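Local atomic coordinates of fumarate lyase (Mesorhizobium sp., PDB entry 3C8T), a protein that belongs to the fumarate lyase family, whose members are largely helical and assemble as tetramers around bundles of long helices. Residues E19-A23 with Q115-G119. Sequence-based numbering, arbitrary orientation.
Sequences ELFSA and QIRDG
Q115 reaches from the long helix 104-140 to the junction between helices 15-20 and 23-43, where F21 leaves helical geometry and S22 N-caps the second helix. This joins the N-terminal helices to one of the long helices of the mostly helical lyase fold. Followed outward, Q115 CB meets the F21 ring first, lying 3.8 Å from CE1. CG then passes the carbonyl oxygen of L20, and the extended chain carries the amide obliquely across the F21 ring, the two planes 53° apart. OE1 approaches the ring obliquely, 3.6 Å from F21 CD1, while NE2 gives a weak, strongly bent hydrogen bond to L20 O (3.0 Å, 123° at the hydrogen). The same NE2 donates to a water that in turn donates to F21 O, so the nitrogen reaches L20 O directly, though weakly, and F21 O through the water.

One turn further along the helix, the backbone of G119 receives L20. A chi1 of 176° swings L20 CG away from its own backbone N and toward the long helix, where CD1 touches D118 CB and CD2 lies against the G119 backbone, 3.4 Å from its N. D118 OD2 forms a salt bridge with R29 of helix 23-43. The F21 ring also packs on V325 and P326 of helix 315-344 and on Y8 of the second subunit. At the turn, S22 OG donates to E19 O at 2.7 Å, in the carbonyl plane.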
loop_
_atom_site.group_PDB
_atom_site.type_symbol
_atom_site.label_atom_id
_atom_site.label_comp_id
_atom_site.label_asym_id
_atom_site.label_seq_id
_atom_site.Cartn_x
_atom_site.Cartn_y
_atom_site.Cartn_z
ATOM N N GLU A 19 -0.568 -1.900 -26.825
ATOM C CA GLU A 19 -0.107 -1.325 -28.095
ATOM C C GLU A 19 -0.028 0.187 -27.967
ATOM O O GLU A 19 0.967 0.794 -28.330
ATOM C CB GLU A 19 -0.979 -1.723 -29.292
ATOM C CG GLU A 19 -0.333 -1.255 -30.638
ATOM C CD GLU A 19 -1.039 -1.788 -31.897
ATOM O OE1 GLU A 19 -0.612 -2.847 -32.426
ATOM O OE2 GLU A 19 -2.028 -1.148 -32.355
ATOM N N LEU A 20 -1.078 0.775 -27.407
ATOM C CA LEU A 20 -1.082 2.183 -27.061
ATOM C C LEU A 20 0.135 2.731 -26.273
ATOM O O LEU A 20 0.584 3.839 -26.539
ATOM C CB LEU A 20 -2.352 2.496 -26.318
ATOM C CG LEU A 20 -2.388 3.929 -25.831
ATOM C CD1 LEU A 20 -2.393 4.924 -27.018
ATOM C CD2 LEU A 20 -3.588 4.101 -24.903
ATOM N N PHE A 21 0.662 1.978 -25.311
ATOM C CA PHE A 21 1.799 2.457 -24.511
ATOM C C PHE A 21 3.142 1.828 -24.925
ATOM O O PHE A 21 4.143 1.944 -24.209
ATOM C CB PHE A 21 1.514 2.240 -23.007
ATOM C CG PHE A 21 0.576 3.264 -22.424
ATOM C CD1 PHE A 21 1.057 4.533 -22.035
ATOM C CD2 PHE A 21 -0.780 3.004 -22.322
ATOM C CE1 PHE A 21 0.197 5.503 -21.517
ATOM C CE2 PHE A 21 -1.667 3.993 -21.801
ATOM C CZ PHE A 21 -1.178 5.239 -21.411
ATOM N N SER A 22 3.148 1.163 -26.083
ATOM C CA SER A 22 4.363 0.568 -26.634
ATOM C C SER A 22 5.384 1.662 -26.989
ATOM O O SER A 22 5.041 2.841 -27.115
ATOM C CB SER A 22 4.014 -0.242 -27.896
ATOM O OG SER A 22 3.568 0.616 -28.931
ATOM N N ALA A 23 6.623 1.264 -27.176
ATOM C CA ALA A 23 7.680 2.198 -27.537
ATOM C C ALA A 23 7.379 2.929 -28.847
ATOM O O ALA A 23 7.544 4.159 -28.946
ATOM C CB ALA A 23 8.942 1.461 -27.661
ATOM N N GLN A 115 -1.118 9.824 -25.326
ATOM C CA GLN A 115 -1.515 8.453 -25.073
ATOM C C GLN A 115 -2.678 8.387 -24.067
ATOM O O GLN A 115 -3.663 7.690 -24.308
ATOM C CB GLN A 115 -0.314 7.706 -24.540
ATOM C CG GLN A 115 0.816 7.447 -25.582
ATOM C CD GLN A 115 2.040 6.828 -24.912
ATOM O OE1 GLN A 115 2.454 7.268 -23.851
ATOM N NE2 GLN A 115 2.590 5.782 -25.508
ATOM N N ILE A 116 -2.568 9.091 -22.939
ATOM C CA ILE A 116 -3.682 9.193 -21.962
ATOM C C ILE A 116 -5.036 9.598 -22.609
ATOM O O ILE A 116 -6.088 9.074 -22.222
ATOM C CB ILE A 116 -3.318 10.126 -20.756
ATOM C CG1 ILE A 116 -2.138 9.511 -19.931
ATOM C CG2 ILE A 116 -4.488 10.322 -19.819
ATOM C CD1 ILE A 116 -1.567 10.438 -18.834
ATOM N N ARG A 117 -5.015 10.525 -23.575
ATOM C CA ARG A 117 -6.217 10.834 -24.340
ATOM C C ARG A 117 -6.808 9.590 -25.022
ATOM O O ARG A 117 -8.020 9.319 -24.917
ATOM C CB ARG A 117 -5.954 11.927 -25.373
ATOM C CG ARG A 117 -7.240 12.336 -26.058
ATOM C CD ARG A 117 -7.196 13.748 -26.566
ATOM N NE ARG A 117 -6.143 13.897 -27.556
ATOM C CZ ARG A 117 -5.841 15.054 -28.130
ATOM N NH1 ARG A 117 -6.521 16.141 -27.806
ATOM N NH2 ARG A 117 -4.853 15.114 -29.005
ATOM N N ASP A 118 -5.963 8.846 -25.746
ATOM C CA ASP A 118 -6.408 7.564 -26.321
ATOM C C ASP A 118 -6.772 6.530 -25.234
ATOM O O ASP A 118 -7.750 5.832 -25.369
ATOM C CB ASP A 118 -5.347 6.972 -27.266
ATOM C CG ASP A 118 -5.030 7.886 -28.472
ATOM O OD1 ASP A 118 -5.746 8.905 -28.679
ATOM O OD2 ASP A 118 -4.052 7.579 -29.212
ATOM N N GLY A 119 -5.949 6.417 -24.185
ATOM C CA GLY A 119 -6.244 5.517 -23.052
ATOM C C GLY A 119 -7.617 5.793 -22.424
ATOM O O GLY A 119 -8.366 4.879 -22.119
HETATM O O HOH W 1 4.929 4.315 -23.824
#